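Local coordinates for RagB/SusD domain protein (Flavobacterium johnsoniae, PDB 5J90) that binds chitin as a SusD homolog and probably serves, as a presumed outer-membrane lipoprotein, in chitin capture and utilization by this bacterium, at residues 214-219 / 439-444; 342-347 / 414-419; 374-379 / 421-426. One frame throughout, in Å; residues are numbered along the deposited sequence.

The three contacts join distant parts of one largely helical SusD-type chain, and two of them share helix 413-428. Interaction 2 uses its first half, at 414-419, and interaction 3 the turns that follow, at 421-426; their centres lie about 15 Å apart. Interaction 1, centred about 12 Å from interaction 2, uses the next helix, 432-442. In sequence, 214-219 comes first and 439-444 last, so interaction 1 spans both others, whose segments alternate. Tyr444 OH meets Glu414 OE1, probably as a hydrogen bond, and Val215 packs on Trp347, which ties interactions 1 and 2 together. Helix 413-428 thus meets helices 332-344 and 373-378 and joins parts of the chain far apart in sequence.

Interaction 1. Residues 214-219 / 439-444; sequences IVKVKP and YRRTGY
The turn at Lys216 comes to the C-terminal end of helix 432-442, with the CA atoms of Lys216 and Arg441 7.9 Å apart. Lys216 spans that gap with its side chain and gives a hydrogen bond from NZ to Arg441 O, 2.9 Å long. The ammonium lies in the carbonyl plane at a C=O...N angle of 152°. A bend at chi3 (-59°) interrupts the otherwise stretched chain, and Lys216 CE passes 3.3 Å from Arg441 O. A long, flexible lysine suits this place, because carbonyls in the last turn of a helix lack the usual amide donors further along the chain, and a positive charge there is probably favoured by the helix dipole. NZ also bonds to Ala505 O, so the lysine links the helix end to the C-terminal tail.

Helix 196-213 ends just before this turn and helix 219-231 follows it: a short loop joining two successive helices of the largely helical SusD fold, whose family is grouped with TPR proteins. Lys218 stands at the N-cap position of the second helix. Beside the lysine bond, Val215 CG1 lies 3.6 Å from Arg441 NH1, the two side chains crossing at about a right angle. Compact and branched, valine touches the guanidinium obliquely, through CG1, while its other methyl packs on Trp347. Over one face of the same guanidinium sits Thr442 CG2, 3.4 Å above its centre. Arg441 is buried, and its charge is met by salt bridges to Glu341 and Asp438. Thr442 OG1 accepts a 3.0 Å hydrogen bond from Tyr444 N, an ST turn where the chain leaves the helix.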
loop_
_atom_site.group_PDB
_atom_site.type_symbol
_atom_site.label_atom_id
_atom_site.label_comp_id
_atom_site.label_asym_id
_atom_site.label_seq_id
_atom_site.Cartn_x
_atom_site.Cartn_y
_atom_site.Cartn_z
ATOM N N ILE A 214 -3.729 1.568 12.040
ATOM C CA ILE A 214 -2.772 2.214 11.141
ATOM C C ILE A 214 -1.318 1.846 11.441
ATOM O O ILE A 214 -0.399 2.476 10.915
ATOM C CB ILE A 214 -2.962 3.752 11.110
ATOM C CG1 ILE A 214 -2.592 4.399 12.450
ATOM C CG2 ILE A 214 -4.400 4.088 10.716
ATOM C CD1 ILE A 214 -2.508 5.920 12.385
ATOM N N VAL A 215 -1.096 0.806 12.240
ATOM C CA VAL A 215 0.277 0.496 12.656
ATOM C C VAL A 215 1.212 0.081 11.507
ATOM O O VAL A 215 2.428 0.284 11.606
ATOM C CB VAL A 215 0.294 -0.545 13.804
ATOM C CG1 VAL A 215 -0.067 -1.935 13.302
ATOM C CG2 VAL A 215 1.661 -0.557 14.492
ATOM N N LYS A 216 0.676 -0.496 10.433
ATOM C CA LYS A 216 1.526 -0.877 9.296
ATOM C C LYS A 216 1.843 0.301 8.388
ATOM O O LYS A 216 2.931 0.362 7.815
ATOM C CB LYS A 216 0.922 -2.041 8.482
ATOM C CG LYS A 216 0.630 -3.279 9.321
ATOM C CD LYS A 216 0.653 -4.608 8.553
ATOM C CE LYS A 216 -0.343 -4.641 7.437
ATOM N NZ LYS A 216 -0.427 -6.035 6.866
ATOM N N VAL A 217 0.910 1.234 8.230
ATOM C CA VAL A 217 1.117 2.346 7.309
ATOM C C VAL A 217 1.813 3.535 7.987
ATOM O O VAL A 217 2.618 4.231 7.365
ATOM C CB VAL A 217 -0.223 2.773 6.633
ATOM C CG1 VAL A 217 -1.174 3.409 7.636
ATOM C CG2 VAL A 217 0.034 3.723 5.469
ATOM N N LYS A 218 1.518 3.767 9.264
ATOM C CA LYS A 218 2.080 4.888 10.014
ATOM C C LYS A 218 2.367 4.456 11.454
ATOM O O LYS A 218 1.676 4.890 12.383
ATOM C CB LYS A 218 1.092 6.063 10.066
ATOM C CG LYS A 218 1.162 7.109 8.953
ATOM C CD LYS A 218 0.280 8.314 9.327
ATOM C CE LYS A 218 0.120 9.338 8.200
ATOM N NZ LYS A 218 -0.793 10.466 8.614
ATOM N N PRO A 219 3.377 3.596 11.657
ATOM C CA PRO A 219 3.636 3.122 13.023
ATOM C C PRO A 219 3.937 4.232 14.026
ATOM O O PRO A 219 3.619 4.049 15.201
ATOM C CB PRO A 219 4.846 2.189 12.868
ATOM C CG PRO A 219 5.443 2.543 11.548
ATOM C CD PRO A 219 4.292 2.986 10.676
ATOM N N TYR A 439 -8.813 -8.638 10.295
ATOM C CA TYR A 439 -8.332 -9.719 9.447
ATOM C C TYR A 439 -7.536 -9.152 8.277
ATOM O O TYR A 439 -6.483 -9.677 7.907
ATOM C CB TYR A 439 -9.481 -10.587 8.915
ATOM C CG TYR A 439 -8.986 -11.594 7.905
ATOM C CD1 TYR A 439 -8.411 -12.792 8.308
ATOM C CD2 TYR A 439 -9.053 -11.324 6.537
ATOM C CE1 TYR A 439 -7.935 -13.706 7.380
ATOM C CE2 TYR A 439 -8.580 -12.229 5.605
ATOM C CZ TYR A 439 -8.022 -13.418 6.032
ATOM O OH TYR A 439 -7.558 -14.327 5.101
ATOM N N ARG A 440 -8.046 -8.088 7.670
ATOM C CA ARG A 440 -7.297 -7.466 6.582
ATOM C C ARG A 440 -5.926 -6.992 7.073
ATOM O O ARG A 440 -4.902 -7.241 6.426
ATOM C CB ARG A 440 -8.106 -6.321 5.955
ATOM C CG ARG A 440 -9.254 -6.803 5.063
ATOM C CD ARG A 440 -10.078 -5.644 4.503
ATOM N NE ARG A 440 -10.896 -5.008 5.541
ATOM C CZ ARG A 440 -11.420 -3.792 5.421
ATOM N NH1 ARG A 440 -11.191 -3.072 4.327
ATOM N NH2 ARG A 440 -12.149 -3.280 6.404
ATOM N N ARG A 441 -5.896 -6.319 8.217
ATOM C CA ARG A 441 -4.630 -5.806 8.725
ATOM C C ARG A 441 -3.638 -6.900 9.116
ATOM O O ARG A 441 -2.470 -6.818 8.753
ATOM C CB ARG A 441 -4.853 -4.874 9.907
ATOM C CG ARG A 441 -3.544 -4.331 10.483
ATOM C CD ARG A 441 -3.795 -3.349 11.596
ATOM N NE ARG A 441 -4.437 -3.967 12.756
ATOM C CZ ARG A 441 -3.785 -4.521 13.778
ATOM N NH1 ARG A 441 -2.457 -4.569 13.796
ATOM N NH2 ARG A 441 -4.470 -5.035 14.789
ATOM N N THR A 442 -4.097 -7.915 9.846
ATOM C CA THR A 442 -3.185 -8.867 10.482
ATOM C C THR A 442 -3.088 -10.214 9.789
ATOM O O THR A 442 -2.112 -10.939 9.984
ATOM C CB THR A 442 -3.582 -9.154 11.948
ATOM O OG1 THR A 442 -4.827 -9.882 11.986
ATOM C CG2 THR A 442 -3.706 -7.869 12.752
ATOM N N GLY A 443 -4.106 -10.574 9.015
ATOM C CA GLY A 443 -4.209 -11.904 8.437
ATOM C C GLY A 443 -4.707 -12.960 9.417
ATOM O O GLY A 443 -4.660 -14.149 9.103
ATOM N N TYR A 444 -5.181 -12.541 10.590
ATOM C CA TYR A 444 -5.603 -13.473 11.636
ATOM C C TYR A 444 -7.059 -13.219 12.024
ATOM O O TYR A 444 -7.568 -12.116 11.844
ATOM C CB TYR A 444 -4.716 -13.306 12.877
ATOM C CG TYR A 444 -3.246 -13.590 12.645
ATOM C CD1 TYR A 444 -2.838 -14.732 11.968
ATOM C CD2 TYR A 444 -2.273 -12.716 13.113
ATOM C CE1 TYR A 444 -1.481 -14.998 11.755
ATOM C CE2 TYR A 444 -0.919 -12.965 12.900
ATOM C CZ TYR A 444 -0.535 -14.108 12.227
ATOM O OH TYR A 444 0.811 -14.357 12.023
#

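Interaction 2. Residues 342-347 / 414-419; sequences GALRGW and EVKLQK
Leu344 is the first residue of 342-347 to meet helix 413-428, and it does so at the end of its own helix, 332-344. With CG anti to its carbonyl carbon (chi1 -87°), the side chain reaches across so that both methyls touch the other helix. Leu344 CD2 rests 3.7 Å from Lys416 CD, and Leu344 CD1 lies 3.8 Å from Lys416 CB. Leu344 CD1 also comes to 3.8 Å from Leu417 N and 4.2 Å from Leu417 CB, so the forked leucine straddles the step from one residue to the next. Lys416 suits this neighbour because its extended hydrocarbon chain offers apolar surface, while NZ runs on to bond with Ala409 O.

This is helix-to-helix packing within the helical scaffold of the SusD fold, where Leu344 also touches Ala353 of helix 353-368. An alanine in place of Leu344 would probably open a gap beside the aliphatic part of Lys416 and take from Leu417 CB the methyl that packs on it.

Arg345 follows, and its guanidinium passes obliquely by Leu417, Arg345 NH2 being 4.4 Å from Leu417 CD2. Leu417 has CG anti to the backbone N (chi1 -176°), which brings CD2 round to the arginine. The charge itself is spent elsewhere, in a salt bridge from NH2 to Glu341, and NH1 bonds to Asn507 O. Gly346 then closes the helix in a Schellman motif with phi 85°, a conformation that would jam a side chain against the preceding carbonyl oxygen. Trp347 leaves the turn with Arg345 CB 3.8 Å above one face of its indole, offset toward the rim.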
loop_
_atom_site.group_PDB
_atom_site.type_symbol
_atom_site.label_atom_id
_atom_site.label_comp_id
_atom_site.label_asym_id
_atom_site.label_seq_id
_atom_site.Cartn_x
_atom_site.Cartn_y
_atom_site.Cartn_z
ATOM N N GLY A 342 -0.426 -3.864 21.662
ATOM C CA GLY A 342 0.421 -2.714 21.932
ATOM C C GLY A 342 1.626 -3.096 22.776
ATOM O O GLY A 342 2.741 -2.611 22.538
ATOM N N ALA A 343 1.415 -3.970 23.756
ATOM C CA ALA A 343 2.512 -4.412 24.618
ATOM C C ALA A 343 3.517 -5.243 23.809
ATOM O O ALA A 343 4.734 -5.107 23.990
ATOM C CB ALA A 343 1.969 -5.209 25.788
ATOM N N LEU A 344 3.031 -6.087 22.903
ATOM C CA LEU A 344 3.924 -6.813 22.000
ATOM C C LEU A 344 4.830 -5.866 21.234
ATOM O O LEU A 344 5.982 -6.192 20.933
ATOM C CB LEU A 344 3.120 -7.598 20.969
ATOM C CG LEU A 344 2.611 -9.001 21.238
ATOM C CD1 LEU A 344 2.231 -9.632 19.900
ATOM C CD2 LEU A 344 3.657 -9.849 21.973
ATOM N N ARG A 345 4.296 -4.696 20.900
ATOM C CA ARG A 345 5.021 -3.692 20.134
ATOM C C ARG A 345 5.895 -2.785 21.003
ATOM O O ARG A 345 6.593 -1.909 20.495
ATOM C CB ARG A 345 4.040 -2.866 19.290
ATOM C CG ARG A 345 3.274 -3.732 18.299
ATOM C CD ARG A 345 2.329 -2.917 17.410
ATOM N NE ARG A 345 1.581 -3.811 16.532
ATOM C CZ ARG A 345 2.079 -4.358 15.426
ATOM N NH1 ARG A 345 3.313 -4.080 15.031
ATOM N NH2 ARG A 345 1.346 -5.190 14.713
ATOM N N GLY A 346 5.868 -3.005 22.316
ATOM C CA GLY A 346 6.701 -2.230 23.226
ATOM C C GLY A 346 6.098 -0.908 23.672
ATOM O O GLY A 346 6.786 -0.049 24.220
ATOM N N TRP A 347 4.799 -0.730 23.438
ATOM C CA TRP A 347 4.144 0.533 23.756
ATOM C C TRP A 347 3.665 0.610 25.206
ATOM O O TRP A 347 3.514 -0.419 25.869
ATOM C CB TRP A 347 2.949 0.749 22.827
ATOM C CG TRP A 347 3.286 0.805 21.369
ATOM C CD1 TRP A 347 4.527 0.871 20.796
ATOM C CD2 TRP A 347 2.346 0.799 20.291
ATOM N NE1 TRP A 347 4.413 0.919 19.423
ATOM C CE2 TRP A 347 3.084 0.872 19.091
ATOM C CE3 TRP A 347 0.947 0.745 20.225
ATOM C CZ2 TRP A 347 2.467 0.886 17.837
ATOM C CZ3 TRP A 347 0.340 0.766 18.974
ATOM C CH2 TRP A 347 1.099 0.826 17.804
ATOM N N GLU A 414 4.770 -13.197 15.671
ATOM C CA GLU A 414 3.644 -13.564 14.811
ATOM C C GLU A 414 2.688 -14.545 15.482
ATOM O O GLU A 414 1.471 -14.386 15.377
ATOM C CB GLU A 414 4.107 -14.112 13.461
ATOM C CG GLU A 414 4.682 -13.045 12.525
ATOM C CD GLU A 414 3.649 -12.066 11.962
ATOM O OE1 GLU A 414 2.424 -12.230 12.182
ATOM O OE2 GLU A 414 4.081 -11.117 11.280
ATOM N N VAL A 415 3.219 -15.552 16.175
ATOM C CA VAL A 415 2.355 -16.513 16.851
ATOM C C VAL A 415 1.638 -15.850 18.032
ATOM O O VAL A 415 0.443 -16.089 18.239
ATOM C CB VAL A 415 3.123 -17.788 17.275
ATOM C CG1 VAL A 415 2.322 -18.584 18.311
ATOM C CG2 VAL A 415 3.414 -18.647 16.051
ATOM N N LYS A 416 2.346 -14.998 18.771
ATOM C CA LYS A 416 1.724 -14.235 19.849
ATOM C C LYS A 416 0.569 -13.386 19.317
ATOM O O LYS A 416 -0.519 -13.373 19.906
ATOM C CB LYS A 416 2.762 -13.368 20.566
ATOM C CG LYS A 416 3.757 -14.179 21.415
ATOM C CD LYS A 416 4.889 -13.319 21.947
ATOM C CE LYS A 416 5.750 -14.121 22.928
ATOM N NZ LYS A 416 6.873 -13.306 23.472
ATOM N N LEU A 417 0.802 -12.695 18.198
ATOM C CA LEU A 417 -0.239 -11.882 17.601
ATOM C C LEU A 417 -1.394 -12.752 17.119
ATOM O O LEU A 417 -2.551 -12.388 17.302
ATOM C CB LEU A 417 0.316 -11.030 16.452
ATOM C CG LEU A 417 -0.699 -10.068 15.816
ATOM C CD1 LEU A 417 -1.221 -9.074 16.828
ATOM C CD2 LEU A 417 -0.071 -9.339 14.619
ATOM N N GLN A 418 -1.096 -13.897 16.509
ATOM C CA GLN A 418 -2.149 -14.811 16.076
ATOM C C GLN A 418 -3.043 -15.234 17.242
ATOM O O GLN A 418 -4.265 -15.316 17.094
ATOM C CB GLN A 418 -1.555 -16.028 15.355
ATOM C CG GLN A 418 -2.598 -16.971 14.780
ATOM C CD GLN A 418 -1.981 -18.148 14.036
ATOM O OE1 GLN A 418 -0.759 -18.343 14.059
ATOM N NE2 GLN A 418 -2.820 -18.945 13.382
ATOM N N LYS A 419 -2.444 -15.503 18.401
ATOM C CA LYS A 419 -3.225 -15.871 19.579
ATOM C C LYS A 419 -4.120 -14.717 20.001
ATOM O O LYS A 419 -5.318 -14.902 20.224
ATOM C CB LYS A 419 -2.307 -16.275 20.737
ATOM C CG LYS A 419 -1.647 -17.637 20.544
ATOM C CD LYS A 419 -0.610 -17.882 21.632
ATOM C CE LYS A 419 0.145 -19.187 21.396
ATOM N NZ LYS A 419 -0.661 -20.394 21.766
#

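Interaction 3. Residues 374-379 / 421-426; sequences AGYIAD and ITQKWI
Tyr376 and Gln423 approach from opposite directions, and the amide of Gln423 meets the rim of the phenol, with CD in the plane of the ring. The two planes stand 75° apart, so the amide is turned steeply across the ring edge and does not stack on it. Its oxygen, Gln423 OE1, lies near the ring plane and 3.7 Å from Tyr376 CE1, whose weakly positive C-H edge suits an oxygen neighbour. The Tyr376 ring also meets that of Phe365, the two planes steeply inclined.

The contact ties the short helix 373-378 to the long helix 413-428 in the helical body of this SusD-like protein, and all three touching residues are buried. It rests on one directed bond: Gln423 NE2 donates to Tyr376 OH over 3.0 Å, with an N-H...O angle of 163°. The hydroxyl lies close to the amide plane of the glutamine, where an amide hydrogen can point almost straight at it.

Tyrosine suits its place because it is long enough to meet a side chain reaching out from the other helix and carries a polar group at its far end. A fully trans first torsion (chi1 180°) sends the Tyr376 ring out from its own helix to Gln423. The Gln423 chain bends at chi2, which brings its amide to the hydroxyl. The other end of the amide is engaged too, OE1 accepting from Arg282 NH2; bonds at both ends would fix the amide's rotation and give this buried polar group partners. The Gln423 side chain also touches Tyr357 and Ile361 of helix 353-368. One turn on from Gln423, Ile426 supplies an apolar neighbour to the phenol, its CD1 methyl lying 3.7 Å from Tyr376 OH.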
loop_
_atom_site.group_PDB
_atom_site.type_symbol
_atom_site.label_atom_id
_atom_site.label_comp_id
_atom_site.label_asym_id
_atom_site.label_seq_id
_atom_site.Cartn_x
_atom_site.Cartn_y
_atom_site.Cartn_z
ATOM N N ALA A 374 -10.064 -20.218 33.410
ATOM C CA ALA A 374 -8.711 -20.577 33.818
ATOM C C ALA A 374 -8.169 -21.785 33.051
ATOM O O ALA A 374 -7.030 -21.770 32.579
ATOM C CB ALA A 374 -8.648 -20.821 35.324
ATOM N N GLY A 375 -8.987 -22.826 32.926
ATOM C CA GLY A 375 -8.588 -24.030 32.220
ATOM C C GLY A 375 -8.427 -23.802 30.729
ATOM O O GLY A 375 -7.521 -24.346 30.094
ATOM N N TYR A 376 -9.330 -23.001 30.172
ATOM C CA TYR A 376 -9.297 -22.641 28.755
ATOM C C TYR A 376 -8.020 -21.863 28.432
ATOM O O TYR A 376 -7.328 -22.163 27.457
ATOM C CB TYR A 376 -10.539 -21.808 28.443
ATOM C CG TYR A 376 -10.693 -21.329 27.015
ATOM C CD1 TYR A 376 -10.173 -20.098 26.617
ATOM C CD2 TYR A 376 -11.391 -22.079 26.079
ATOM C CE1 TYR A 376 -10.332 -19.639 25.316
ATOM C CE2 TYR A 376 -11.551 -21.628 24.765
ATOM C CZ TYR A 376 -11.016 -20.405 24.398
ATOM O OH TYR A 376 -11.176 -19.949 23.110
ATOM N N ILE A 377 -7.714 -20.894 29.286
ATOM C CA ILE A 377 -6.538 -20.048 29.152
ATOM C C ILE A 377 -5.232 -20.840 29.270
ATOM O O ILE A 377 -4.242 -20.523 28.610
ATOM C CB ILE A 377 -6.587 -18.924 30.201
ATOM C CG1 ILE A 377 -7.637 -17.880 29.799
ATOM C CG2 ILE A 377 -5.223 -18.286 30.394
ATOM C CD1 ILE A 377 -7.986 -16.913 30.905
ATOM N N ALA A 378 -5.239 -21.892 30.088
ATOM C CA ALA A 378 -4.023 -22.672 30.307
ATOM C C ALA A 378 -3.819 -23.811 29.303
ATOM O O ALA A 378 -2.766 -24.450 29.296
ATOM C CB ALA A 378 -3.997 -23.216 31.736
ATOM N N ASP A 379 -4.806 -24.059 28.445
ATOM C CA ASP A 379 -4.746 -25.203 27.540
ATOM C C ASP A 379 -3.773 -24.989 26.382
ATOM O O ASP A 379 -3.951 -24.079 25.570
ATOM C CB ASP A 379 -6.138 -25.546 27.010
ATOM C CG ASP A 379 -6.148 -26.832 26.210
ATOM O OD1 ASP A 379 -5.546 -26.858 25.118
ATOM O OD2 ASP A 379 -6.757 -27.822 26.675
ATOM N N ILE A 421 -5.209 -12.062 18.280
ATOM C CA ILE A 421 -6.264 -11.744 17.321
ATOM C C ILE A 421 -7.319 -12.858 17.258
ATOM O O ILE A 421 -8.501 -12.578 17.071
ATOM C CB ILE A 421 -5.692 -11.439 15.917
ATOM C CG1 ILE A 421 -4.698 -10.263 15.971
ATOM C CG2 ILE A 421 -6.821 -11.146 14.932
ATOM C CD1 ILE A 421 -5.280 -8.970 16.493
ATOM N N THR A 422 -6.910 -14.117 17.430
ATOM C CA THR A 422 -7.891 -15.209 17.458
ATOM C C THR A 422 -8.878 -15.003 18.612
ATOM O O THR A 422 -10.095 -15.096 18.425
ATOM C CB THR A 422 -7.205 -16.584 17.602
ATOM O OG1 THR A 422 -6.408 -16.841 16.440
ATOM C CG2 THR A 422 -8.237 -17.701 17.751
ATOM N N GLN A 423 -8.354 -14.693 19.793
ATOM C CA GLN A 423 -9.218 -14.481 20.952
ATOM C C GLN A 423 -10.055 -13.212 20.806
ATOM O O GLN A 423 -11.218 -13.162 21.218
ATOM C CB GLN A 423 -8.395 -14.501 22.238
ATOM C CG GLN A 423 -7.932 -15.916 22.586
ATOM C CD GLN A 423 -9.099 -16.879 22.774
ATOM O OE1 GLN A 423 -10.121 -16.531 23.370
ATOM N NE2 GLN A 423 -8.947 -18.101 22.262
ATOM N N LYS A 424 -9.473 -12.196 20.181
ATOM C CA LYS A 424 -10.184 -10.958 19.894
ATOM C C LYS A 424 -11.357 -11.232 18.944
ATOM O O LYS A 424 -12.486 -10.758 19.154
ATOM C CB LYS A 424 -9.183 -9.994 19.257
ATOM C CG LYS A 424 -9.619 -8.564 19.154
ATOM C CD LYS A 424 -8.447 -7.766 18.567
ATOM C CE LYS A 424 -8.772 -6.309 18.424
ATOM N NZ LYS A 424 -7.773 -5.682 17.509
ATOM N N TRP A 425 -11.083 -12.019 17.913
ATOM C CA TRP A 425 -12.080 -12.411 16.927
ATOM C C TRP A 425 -13.236 -13.174 17.596
ATOM O O TRP A 425 -14.405 -12.871 17.353
ATOM C CB TRP A 425 -11.374 -13.237 15.853
ATOM C CG TRP A 425 -12.176 -13.773 14.687
ATOM C CD1 TRP A 425 -12.397 -13.157 13.485
ATOM C CD2 TRP A 425 -12.743 -15.087 14.570
ATOM N NE1 TRP A 425 -13.100 -13.986 12.647
ATOM C CE2 TRP A 425 -13.335 -15.177 13.290
ATOM C CE3 TRP A 425 -12.830 -16.189 15.432
ATOM C CZ2 TRP A 425 -13.985 -16.327 12.842
ATOM C CZ3 TRP A 425 -13.489 -17.329 14.988
ATOM C CH2 TRP A 425 -14.058 -17.389 13.707
ATOM N N ILE A 426 -12.922 -14.137 18.460
ATOM C CA ILE A 426 -13.997 -14.857 19.148
ATOM C C ILE A 426 -14.827 -13.899 20.010
ATOM O O ILE A 426 -16.059 -13.941 19.983
ATOM C CB ILE A 426 -13.480 -16.034 20.015
ATOM C CG1 ILE A 426 -12.773 -17.076 19.149
ATOM C CG2 ILE A 426 -14.646 -16.691 20.778
ATOM C CD1 ILE A 426 -11.993 -18.130 19.952
#